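Local coordinates for protein putative oxidoreductase with NAD(P)-binding Rossmann-fold domain (Clostridium difficile, PDB 3UUW) that probably acts as an NAD(P)-dependent oxidoreductase of the Gfo/Idh/MocA family, binding a dinucleotide cofactor through its Rossmann-fold domain, at residues 181-186 with 210-215; 161-166 with 196-201. One frame throughout, in Å; residues are numbered along the deposited sequence. Where two conformers were deposited one is given.

Contact 1. Residues 181-186 with 210-215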
ATOM      1  N   GLU A 181       2.184  10.238  31.120  1.00 39.38           N
ATOM      2  CA  GLU A 181       2.930   9.881  32.330  1.00 39.70           C
ATOM      3  C   GLU A 181       4.253  10.608  32.239  1.00 38.02           C
ATOM      4  O   GLU A 181       4.630  11.061  31.159  1.00 35.58           O
ATOM      5  CB  GLU A 181       3.149   8.362  32.459  1.00 40.34           C
ATOM      6  CG  GLU A 181       4.071   7.711  31.397  1.00 41.55           C
ATOM      7  CD  GLU A 181       4.331   6.219  31.661  1.00 46.46           C
ATOM      8  OE1 GLU A 181       4.864   5.511  30.761  1.00 45.60           O
ATOM      9  OE2 GLU A 181       4.001   5.749  32.773  1.00 52.97           O
ATOM     10  N   ASP A 182       4.956  10.726  33.360  1.00 37.49           N
ATOM     11  CA  ASP A 182       6.243  11.399  33.372  1.00 36.85           C
ATOM     12  C   ASP A 182       7.246  10.591  32.557  1.00 33.77           C
ATOM     13  O   ASP A 182       7.230   9.360  32.576  1.00 34.85           O
ATOM     14  CB  ASP A 182       6.774  11.535  34.803  1.00 38.64           C
ATOM     15  CG  ASP A 182       5.895  12.413  35.683  1.00 43.08           C
ATOM     16  OD1 ASP A 182       5.267  13.354  35.160  1.00 46.92           O
ATOM     17  OD2 ASP A 182       5.854  12.170  36.907  1.00 50.26           O
ATOM     18  N   VAL A 183       8.122  11.287  31.853  1.00 32.33           N
ATOM     19  CA  VAL A 183       9.157  10.629  31.077  1.00 30.71           C
ATOM     20  C   VAL A 183      10.503  11.296  31.304  1.00 30.25           C
ATOM     21  O   VAL A 183      10.580  12.448  31.747  1.00 31.44           O
ATOM     22  CB  VAL A 183       8.812  10.613  29.566  1.00 30.21           C
ATOM     23  CG1 VAL A 183       7.510   9.873  29.320  1.00 30.10           C
ATOM     24  CG2 VAL A 183       8.754  12.029  29.010  1.00 31.37           C
ATOM     25  N   GLU A 184      11.563  10.545  31.035  1.00 28.30           N
ATOM     26  CA  GLU A 184      12.930  11.005  31.172  1.00 29.30           C
ATOM     27  C   GLU A 184      13.678  10.716  29.882  1.00 27.60           C
ATOM     28  O   GLU A 184      13.492   9.651  29.304  1.00 22.73           O
ATOM     29  CB  GLU A 184      13.624  10.223  32.293  1.00 31.52           C
ATOM     30  CG  GLU A 184      13.052  10.441  33.694  1.00 37.39           C
ATOM     31  CD  GLU A 184      13.549  11.723  34.343  1.00 44.26           C
ATOM     32  OE1 GLU A 184      13.820  12.712  33.620  1.00 48.26           O
ATOM     33  OE2 GLU A 184      13.677  11.744  35.587  1.00 49.42           O
ATOM     34  N   ILE A 185      14.554  11.625  29.448  1.00 27.47           N
ATOM     35  CA  ILE A 185      15.394  11.359  28.267  1.00 27.29           C
ATOM     36  C   ILE A 185      16.406  10.248  28.566  1.00 29.84           C
ATOM     37  O   ILE A 185      17.201  10.368  29.507  1.00 29.71           O
ATOM     38  CB  ILE A 185      16.156  12.611  27.817  1.00 29.38           C
ATOM     39  CG1 ILE A 185      15.181  13.650  27.279  1.00 30.46           C
ATOM     40  CG2 ILE A 185      17.178  12.273  26.728  1.00 25.99           C
ATOM     41  CD1 ILE A 185      15.839  14.975  26.944  1.00 33.22           C
ATOM     42  N   SER A 186      16.364   9.170  27.781  1.00 29.41           N
ATOM     43  CA  SER A 186      17.275   8.030  27.966  1.00 29.94           C
ATOM     44  C   SER A 186      18.183   7.779  26.761  1.00 30.51           C
ATOM     45  O   SER A 186      18.970   6.819  26.759  1.00 32.39           O
ATOM     46  CB  SER A 186      16.475   6.758  28.281  1.00 30.68           C
ATOM     47  OG  SER A 186      15.617   6.428  27.199  1.00 31.30           O
ATOM     48  N   PHE A 210       6.345   2.300  29.242  1.00 27.67           N
ATOM     49  CA  PHE A 210       6.866   2.193  27.885  1.00 24.15           C
ATOM     50  C   PHE A 210       7.702   3.423  27.545  1.00 22.24           C
ATOM     51  O   PHE A 210       7.693   4.420  28.280  1.00 23.04           O
ATOM     52  CB  PHE A 210       5.731   2.017  26.859  1.00 23.89           C
ATOM     53  CG  PHE A 210       4.693   3.123  26.878  1.00 21.43           C
ATOM     54  CD1 PHE A 210       4.855   4.256  26.088  1.00 24.85           C
ATOM     55  CD2 PHE A 210       3.553   3.012  27.657  1.00 24.21           C
ATOM     56  CE1 PHE A 210       3.890   5.275  26.082  1.00 27.47           C
ATOM     57  CE2 PHE A 210       2.584   4.033  27.658  1.00 27.79           C
ATOM     58  CZ  PHE A 210       2.763   5.153  26.871  1.00 26.90           C
ATOM     59  N   SER A 211       8.402   3.355  26.421  1.00 20.18           N
ATOM     60  CA  SER A 211       9.210   4.461  25.948  1.00 19.05           C
ATOM     61  C   SER A 211       8.671   5.000  24.632  1.00 18.37           C
ATOM     62  O   SER A 211       7.971   4.298  23.897  1.00 17.93           O
ATOM     63  CB  SER A 211      10.652   4.012  25.708  1.00 20.98           C
ATOM     64  OG  SER A 211      11.239   3.574  26.927  1.00 24.65           O
ATOM     65  N   ILE A 212       9.000   6.258  24.355  0.50 17.93           N
ATOM     66  CA  ILE A 212       8.647   6.879  23.100  0.50 16.90           C
ATOM     67  C   ILE A 212       9.936   7.200  22.375  0.50 16.94           C
ATOM     68  O   ILE A 212      10.873   7.741  22.970  0.50 17.03           O
ATOM     69  CB  ILE A 212       7.855   8.189  23.259  0.50 17.46           C
ATOM     70  CG1 ILE A 212       6.576   7.973  24.069  0.50 18.73           C
ATOM     71  CG2 ILE A 212       7.520   8.755  21.878  0.50 17.09           C
ATOM     72  CD1 ILE A 212       6.765   8.089  25.579  0.50 19.41           C
ATOM     73  N   ASN A 213       9.992   6.831  21.107  1.00 15.57           N
ATOM     74  CA  ASN A 213      11.130   7.140  20.268  1.00 16.54           C
ATOM     75  C   ASN A 213      10.728   8.185  19.275  1.00 16.66           C
ATOM     76  O   ASN A 213       9.884   7.932  18.419  1.00 18.05           O
ATOM     77  CB  ASN A 213      11.598   5.876  19.566  1.00 17.35           C
ATOM     78  CG  ASN A 213      11.918   4.776  20.548  1.00 22.33           C
ATOM     79  OD1 ASN A 213      12.903   4.868  21.278  1.00 27.08           O
ATOM     80  ND2 ASN A 213      11.064   3.756  20.617  1.00 24.47           N
ATOM     81  N   THR A 214      11.368   9.354  19.384  1.00 16.51           N
ATOM     82  CA  THR A 214      11.065  10.517  18.561  1.00 16.79           C
ATOM     83  C   THR A 214      12.183  10.773  17.604  1.00 17.08           C
ATOM     84  O   THR A 214      13.336  10.608  17.959  1.00 18.48           O
ATOM     85  CB  THR A 214      10.873  11.782  19.427  1.00 16.62           C
ATOM     86  OG1 THR A 214      12.055  12.053  20.198  1.00 18.71           O
ATOM     87  CG2 THR A 214       9.688  11.600  20.381  1.00 17.20           C
ATOM     88  N   SER A 215      11.848  11.168  16.373  0.50 16.70           N
ATOM     89  CA  SER A 215      12.860  11.353  15.313  0.50 17.34           C
ATOM     90  C   SER A 215      12.474  12.388  14.243  0.50 16.95           C
ATOM     91  O   SER A 215      11.351  12.410  13.767  0.50 15.56           O
ATOM     92  CB  SER A 215      13.111  10.004  14.637  0.50 17.74           C
ATOM     93  OG  SER A 215      14.012  10.093  13.546  0.50 20.77           O
TER
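Val183 and Ile212 make the apolar part of this contact, methyl against methyl: in the conformer of Ile212 described here, one of two, Val183 CG1 stands 4.2 Å from Ile212 CD1, so the touch is tentative. The CA-CB bond of Ile212 does not aim at residues 181-186, but the chain turns toward them farther out. Helix 160-179 lies against the same two side chains, with Leu176 touching Val183 and both Ala175 and Ala179 touching Ile212.

The other touch is a van der Waals contact between the Glu181 carboxylate and Phe210. The glutamate side chain runs out extended beyond CG (chi2 175°), which carries its carboxylate across to the start of the other segment. There OE1 hangs over one face of the Phe210 ring, displaced toward the rim, with Phe210 CE2 4.1 Å from it. The same oxygen lies 3.8 Å from Phe210 N, too far for a hydrogen bond; OE1 is weakly hydrogen-bonded to the backbone N of Asn209, the preceding residue. The carboxylate thus sits beside the backbone that leads into strand 211-217, while the ring itself is buried.

No hydrogen bond joins the two segments, and the closest pair of CA atoms, Val183 and Ser211, is 8.0 Å apart. Strand 198-206 runs between strands 184-192 and 211-217 and bonds to both: Glu184 and Ser186 pair with Lys206 and Lys204, while Ile212 pairs with Leu205. The chain entering strand 184-192, at the edge of a mixed beta-sheet, therefore meets the start of strand 211-217, its next-but-one neighbour, through side chains on the helix-covered face of the C-terminal domain, as in Gfo/Idh/MocA oxidoreductases.

Contact 2. Residues 161-166 with 196-201; sequences DSTLID and KNLIFV
Leu198 meets the helix with one methyl, CD2, which lies 3.7 Å from Thr163 CG2 and 3.9 Å from Leu164 CD2. The two leucine side chains cross at about a right angle. Leu164 CD2 also reaches up the strand to Val201 CG1, at 3.9 Å, and is thereby shared between two strand residues.

Thr163 has a second role. With CG2 anti to the backbone N it turns that methyl to Leu198 and leaves OG1 beside its own N, where a water is bound 2.8 Å from OG1. This water accepts a hydrogen bond from Leu198 N, at 2.9 Å, and so bridges helix and strand.

Leu198 and Val201 both point to the helix although three residues apart, because Ile199 and Phe200 form a classic beta bulge opposite Phe191. The axes of segments 161-166 and 198-201 pass 9.2 Å apart, at 50°. Farther out, Leu190 of strand 184-192 touches Leu198 and Val201, while Ile304 of helix 295-305 packs on Leu164.

The interface is therefore chiefly aliphatic, and its single bridging water satisfies the N-H of Leu198, which has no direct bond to residues 161-166.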
ATOM      1  N   ASP A 161      18.591  25.418  17.318  1.00 29.52           N
ATOM      2  CA  ASP A 161      17.628  25.651  18.400  1.00 29.83           C
ATOM      3  C   ASP A 161      16.299  26.233  17.904  1.00 29.45           C
ATOM      4  O   ASP A 161      15.237  25.891  18.424  1.00 29.56           O
ATOM      5  CB  ASP A 161      18.218  26.487  19.549  1.00 31.11           C
ATOM      6  CG  ASP A 161      18.786  27.829  19.094  1.00 36.12           C
ATOM      7  OD1 ASP A 161      19.346  27.935  17.979  1.00 37.11           O
ATOM      8  OD2 ASP A 161      18.685  28.792  19.882  1.00 41.91           O
ATOM      9  N   SER A 162      16.355  27.089  16.894  1.00 31.20           N
ATOM     10  CA  SER A 162      15.143  27.649  16.292  1.00 31.24           C
ATOM     11  C   SER A 162      14.287  26.542  15.678  1.00 30.40           C
ATOM     12  O   SER A 162      13.084  26.487  15.880  1.00 28.58           O
ATOM     13  CB  SER A 162      15.513  28.671  15.222  1.00 32.97           C
ATOM     14  OG  SER A 162      16.337  29.664  15.779  1.00 38.00           O
ATOM     15  N   THR A 163      14.923  25.650  14.933  1.00 29.01           N
ATOM     16  CA  THR A 163      14.213  24.530  14.311  1.00 26.53           C
ATOM     17  C   THR A 163      13.616  23.579  15.366  1.00 24.01           C
ATOM     18  O   THR A 163      12.501  23.106  15.232  1.00 22.38           O
ATOM     19  CB  THR A 163      15.150  23.779  13.352  1.00 26.43           C
ATOM     20  OG1 THR A 163      15.762  24.725  12.464  1.00 29.29           O
ATOM     21  CG2 THR A 163      14.396  22.753  12.540  1.00 24.89           C
ATOM     22  N   LEU A 164      14.349  23.327  16.448  1.00 22.38           N
ATOM     23  CA  LEU A 164      13.814  22.473  17.490  1.00 21.93           C
ATOM     24  C   LEU A 164      12.521  23.049  18.111  1.00 22.67           C
ATOM     25  O   LEU A 164      11.523  22.367  18.188  1.00 20.21           O
ATOM     26  CB  LEU A 164      14.860  22.236  18.578  1.00 22.06           C
ATOM     27  CG  LEU A 164      16.075  21.384  18.212  1.00 21.25           C
ATOM     28  CD1 LEU A 164      17.012  21.278  19.415  1.00 24.74           C
ATOM     29  CD2 LEU A 164      15.677  19.981  17.691  1.00 19.33           C
ATOM     30  N   ILE A 165      12.574  24.322  18.495  0.50 23.57           N
ATOM     31  CA  ILE A 165      11.457  24.992  19.147  0.50 24.41           C
ATOM     32  C   ILE A 165      10.263  25.207  18.222  0.50 24.96           C
ATOM     33  O   ILE A 165       9.117  25.197  18.666  0.50 25.20           O
ATOM     34  CB  ILE A 165      11.905  26.366  19.711  0.50 25.57           C
ATOM     35  CG1 ILE A 165      12.980  26.178  20.782  0.50 26.43           C
ATOM     36  CG2 ILE A 165      10.732  27.088  20.321  0.50 26.51           C
ATOM     37  CD1 ILE A 165      12.478  25.436  22.001  0.50 25.98           C
ATOM     38  N   ASP A 166      10.551  25.365  16.936  1.00 26.13           N
ATOM     39  CA  ASP A 166       9.557  25.679  15.909  1.00 27.54           C
ATOM     40  C   ASP A 166       8.872  24.449  15.328  1.00 27.08           C
ATOM     41  O   ASP A 166       7.681  24.493  15.018  1.00 27.93           O
ATOM     42  CB  ASP A 166      10.239  26.439  14.767  1.00 30.54           C
ATOM     43  CG  ASP A 166       9.257  27.005  13.762  1.00 35.73           C
ATOM     44  OD1 ASP A 166       8.275  27.666  14.180  1.00 39.49           O
ATOM     45  OD2 ASP A 166       9.487  26.815  12.546  1.00 41.46           O
ATOM     46  N   LYS A 196      26.081  24.847  12.486  1.00 38.50           N
ATOM     47  CA  LYS A 196      25.081  24.647  13.550  1.00 36.77           C
ATOM     48  C   LYS A 196      23.613  24.596  13.122  1.00 33.69           C
ATOM     49  O   LYS A 196      22.715  24.888  13.932  1.00 32.38           O
ATOM     50  CB  LYS A 196      25.279  25.672  14.689  1.00 39.39           C
ATOM     51  CG  LYS A 196      26.220  25.218  15.797  1.00 43.87           C
ATOM     52  CD  LYS A 196      27.532  24.702  15.270  1.00 48.74           C
ATOM     53  CE  LYS A 196      28.455  24.292  16.398  1.00 51.87           C
ATOM     54  NZ  LYS A 196      29.738  23.769  15.863  1.00 55.22           N
ATOM     55  N   ASN A 197      23.360  24.198  11.877  1.00 30.59           N
ATOM     56  CA  ASN A 197      21.993  23.986  11.406  1.00 29.72           C
ATOM     57  C   ASN A 197      21.593  22.534  11.740  1.00 26.18           C
ATOM     58  O   ASN A 197      22.442  21.639  11.706  1.00 25.60           O
ATOM     59  CB  ASN A 197      21.893  24.205   9.906  1.00 30.28           C
ATOM     60  CG  ASN A 197      22.577  25.482   9.453  1.00 33.12           C
ATOM     61  OD1 ASN A 197      23.470  25.440   8.621  1.00 36.58           O
ATOM     62  ND2 ASN A 197      22.194  26.617  10.035  1.00 35.22           N
ATOM     63  N   LEU A 198      20.314  22.303  12.030  1.00 25.25           N
ATOM     64  CA  LEU A 198      19.824  20.965  12.351  1.00 23.90           C
ATOM     65  C   LEU A 198      19.756  20.059  11.132  1.00 23.84           C
ATOM     66  O   LEU A 198      19.123  20.400  10.123  1.00 23.52           O
ATOM     67  CB  LEU A 198      18.415  21.038  12.963  1.00 22.98           C
ATOM     68  CG  LEU A 198      17.787  19.691  13.380  1.00 21.12           C
ATOM     69  CD1 LEU A 198      18.619  19.031  14.463  1.00 24.68           C
ATOM     70  CD2 LEU A 198      16.359  19.880  13.849  1.00 23.27           C
ATOM     71  N   ILE A 199      20.395  18.901  11.234  1.00 23.96           N
ATOM     72  CA  ILE A 199      20.268  17.840  10.217  1.00 23.61           C
ATOM     73  C   ILE A 199      19.303  16.757  10.714  1.00 21.21           C
ATOM     74  O   ILE A 199      18.311  16.421  10.060  1.00 20.64           O
ATOM     75  CB  ILE A 199      21.618  17.150   9.909  1.00 23.84           C
ATOM     76  CG1 ILE A 199      22.654  18.128   9.349  1.00 28.49           C
ATOM     77  CG2 ILE A 199      21.400  15.978   8.913  1.00 24.60           C
ATOM     78  CD1 ILE A 199      24.046  17.549   9.278  1.00 29.81           C
ATOM     79  N   PHE A 200      19.614  16.198  11.873  1.00 19.71           N
ATOM     80  CA  PHE A 200      18.818  15.103  12.433  1.00 17.97           C
ATOM     81  C   PHE A 200      18.803  15.182  13.938  1.00 17.22           C
ATOM     82  O   PHE A 200      19.804  15.531  14.551  1.00 18.11           O
ATOM     83  CB  PHE A 200      19.436  13.784  11.978  1.00 18.60           C
ATOM     84  CG  PHE A 200      18.783  12.571  12.555  1.00 17.11           C
ATOM     85  CD1 PHE A 200      17.631  12.054  11.978  1.00 18.34           C
ATOM     86  CD2 PHE A 200      19.295  11.950  13.674  1.00 18.89           C
ATOM     87  CE1 PHE A 200      16.989  10.935  12.516  1.00 18.68           C
ATOM     88  CE2 PHE A 200      18.652  10.828  14.215  1.00 18.37           C
ATOM     89  CZ  PHE A 200      17.510  10.315  13.613  1.00 18.52           C
ATOM     90  N   VAL A 201      17.658  14.853  14.538  1.00 17.18           N
ATOM     91  CA  VAL A 201      17.541  14.785  15.981  1.00 17.45           C
ATOM     92  C   VAL A 201      16.661  13.610  16.333  1.00 17.21           C
ATOM     93  O   VAL A 201      15.689  13.322  15.640  1.00 17.37           O
ATOM     94  CB  VAL A 201      16.969  16.089  16.597  1.00 17.63           C
ATOM     95  CG1 VAL A 201      15.588  16.386  16.069  1.00 17.01           C
ATOM     96  CG2 VAL A 201      16.936  16.020  18.141  1.00 17.37           C
TER
HETATM   97  O   HOH W   1      18.441  24.486  11.660  1.00 32.39           O

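In the fold
The contacts join different pairs of elements of one sheet-and-helix layer in the C-terminal domain, and each pair flanks the other. Helix 160-179 contributes residues 161-166 to contact 2 and, nearer its other end, lies over the apolar pair of contact 1; strand 198-206 supplies one side of contact 2 and runs between the two strands that contact 1 brings together. Their centres are 19 Å apart, yet Ser215 and Phe200 touch. Contact 2 is buried, a helix-on-sheet interface of aliphatic groups with one water bridge. Contact 1 is only partly buried: it lies toward the outermost strand 184-192 and mixes a single methyl pair with a carboxylate over a ring.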